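Local coordinates for PKD domain (Vibrio anguillarum, PDB 6AEM), which forms a calcium-binding polycystic-kidney-disease domain of the protease Epp, its precise role in the enzyme being unestablished, at residues 60-66 against 78-84. Sequence-based numbering, arbitrary orientation. Where two conformers were deposited one is given.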
# COMPACT_ATOMS: atom_id res chain seq x y z
N GLY A 60 -12.46 9.97 -8.10
CA GLY A 60 -11.98 9.22 -9.25
C GLY A 60 -11.57 7.81 -8.88
O GLY A 60 -11.72 7.37 -7.77
N GLN A 61 -11.09 7.09 -9.91
CA GLN A 61 -10.48 5.77 -9.78
C GLN A 61 -8.98 5.95 -9.77
O GLN A 61 -8.43 6.60 -10.68
CB GLN A 61 -10.80 4.81 -10.94
CG GLN A 61 -9.71 3.58 -10.95
CD GLN A 61 -9.81 2.50 -12.06
OE1 GLN A 61 -8.85 2.35 -12.91
NE2 GLN A 61 -10.87 1.71 -12.01
N TYR A 62 -8.31 5.31 -8.82
CA TYR A 62 -6.88 5.43 -8.67
C TYR A 62 -6.31 4.03 -8.46
O TYR A 62 -6.99 3.13 -7.90
CB TYR A 62 -6.54 6.25 -7.41
CG TYR A 62 -7.03 7.67 -7.44
CD1 TYR A 62 -6.29 8.68 -8.06
CD2 TYR A 62 -8.23 8.02 -6.84
CE1 TYR A 62 -6.75 10.01 -8.10
CE2 TYR A 62 -8.67 9.34 -6.88
CZ TYR A 62 -7.93 10.32 -7.50
OH TYR A 62 -8.37 11.63 -7.50
N THR A 63 -5.06 3.84 -8.91
CA THR A 63 -4.31 2.63 -8.61
C THR A 63 -3.39 2.94 -7.43
O THR A 63 -2.58 3.87 -7.49
CB THR A 63 -3.52 2.18 -9.84
OG1 THR A 63 -4.41 1.81 -10.89
CG2 THR A 63 -2.61 0.99 -9.51
N VAL A 64 -3.54 2.16 -6.35
CA VAL A 64 -2.70 2.25 -5.16
C VAL A 64 -1.72 1.10 -5.19
O VAL A 64 -2.12 -0.06 -5.38
CB VAL A 64 -3.57 2.22 -3.89
CG1 VAL A 64 -2.72 2.18 -2.63
CG2 VAL A 64 -4.53 3.41 -3.86
N SER A 65 -0.44 1.41 -5.00
CA SER A 65 0.63 0.43 -5.07
C SER A 65 1.40 0.37 -3.76
O SER A 65 1.67 1.41 -3.13
CB SER A 65 1.64 0.85 -6.14
OG SER A 65 1.03 0.97 -7.41
N LEU A 66 1.76 -0.86 -3.36
CA LEU A 66 2.60 -1.05 -2.18
C LEU A 66 3.74 -1.99 -2.55
O LEU A 66 3.50 -3.12 -2.99
CB LEU A 66 1.82 -1.68 -1.02
CG LEU A 66 2.66 -2.11 0.19
CD1 LEU A 66 3.37 -0.93 0.83
CD2 LEU A 66 1.76 -2.85 1.18
N THR A 78 2.34 -5.17 -4.81
CA THR A 78 0.92 -5.46 -5.05
C THR A 78 0.20 -4.15 -5.27
O THR A 78 0.45 -3.18 -4.56
CB THR A 78 0.30 -6.30 -3.95
OG1 THR A 78 0.95 -7.58 -3.95
CG2 THR A 78 -1.20 -6.47 -4.15
N THR A 79 -0.69 -4.12 -6.26
CA THR A 79 -1.47 -2.91 -6.53
C THR A 79 -2.95 -3.25 -6.55
O THR A 79 -3.34 -4.36 -6.86
CB THR A 79 -1.08 -2.18 -7.83
OG1 THR A 79 -1.65 -2.85 -8.97
CG2 THR A 79 0.43 -2.09 -8.01
N ARG A 80 -3.80 -2.25 -6.27
CA ARG A 80 -5.25 -2.42 -6.32
C ARG A 80 -5.87 -1.11 -6.81
O ARG A 80 -5.48 -0.04 -6.35
CB ARG A 80 -5.88 -2.74 -4.96
CG ARG A 80 -5.34 -3.96 -4.26
CD ARG A 80 -6.12 -4.11 -2.92
NE ARG A 80 -5.84 -5.41 -2.32
CZ ARG A 80 -6.31 -6.56 -2.76
NH1 ARG A 80 -7.19 -6.59 -3.74
NH2 ARG A 80 -5.93 -7.67 -2.14
N THR A 81 -6.86 -1.21 -7.71
CA THR A 81 -7.66 -0.02 -8.01
C THR A 81 -8.66 0.25 -6.88
O THR A 81 -9.11 -0.66 -6.17
CB THR A 81 -8.39 -0.15 -9.36
OG1 THR A 81 -9.20 -1.33 -9.37
CG2 THR A 81 -7.39 -0.16 -10.52
N THR A 82 -8.98 1.53 -6.70
CA THR A 82 -10.00 1.97 -5.76
C THR A 82 -10.77 3.11 -6.41
O THR A 82 -10.28 3.78 -7.32
CB THR A 82 -9.36 2.40 -4.42
OG1 THR A 82 -10.38 2.57 -3.43
CG2 THR A 82 -8.54 3.67 -4.56
N GLN A 83 -11.97 3.30 -5.94
CA GLN A 83 -12.82 4.39 -6.41
C GLN A 83 -13.23 5.22 -5.20
O GLN A 83 -13.67 4.67 -4.19
CB GLN A 83 -14.06 3.86 -7.13
CG GLN A 83 -13.77 3.12 -8.43
CD GLN A 83 -13.27 1.69 -8.24
OE1 GLN A 83 -13.74 0.97 -7.35
NE2 GLN A 83 -12.30 1.29 -9.08
N VAL A 84 -13.10 6.53 -5.32
CA VAL A 84 -13.56 7.43 -4.27
C VAL A 84 -14.51 8.44 -4.89
O VAL A 84 -14.34 8.84 -6.05
CB VAL A 84 -12.42 8.14 -3.50
CG1 VAL A 84 -11.60 7.11 -2.74
CG2 VAL A 84 -11.53 8.95 -4.42
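The ring of Y62 meets V84 at its edge, in the ring plane, where V84 CG2 lies 3.8 Å from Y62 CE2; the two side chains cross at about a right angle. Y56 stacks on the same ring, and the Y62 hydroxyl is hydrogen-bonded to R58 O. With V84 CG1 anti to the carbonyl carbon (chi1 -65°), CG2 falls between the backbone N and the carbonyl carbon, at the ring edge. On the same face of the sheet, V64 CG2 approaches T82 CG2 (4.1 Å). The other face of the sheet carries Q61, T63, S65, T79, T81 and Q83: T81 CG2 reaches T63 OG1 at 3.6 Å, and the Q61 and Q83 chains run side by side. G60, Y62, V64 and L66 exchange paired backbone hydrogen bonds with V84, T82, R80 and T78; the one from V64 N to R80 O is nearly straight (2.9 Å, 173° at the hydrogen). The two segments belong to the hairpin of strands 60-70 and 75-84 in a PKD beta-sandwich. V64, L66, T82 and V84 face the second sheet, touching L14, F12, T16 and V21, while the R80 guanidinium is hydrogen-bonded to F12 O and N11 OD1, and T78 OG1 to A10 O. Strand 34-40 flanks 60-66 on the side away from 78-84; 75-84 is an edge strand within the chain.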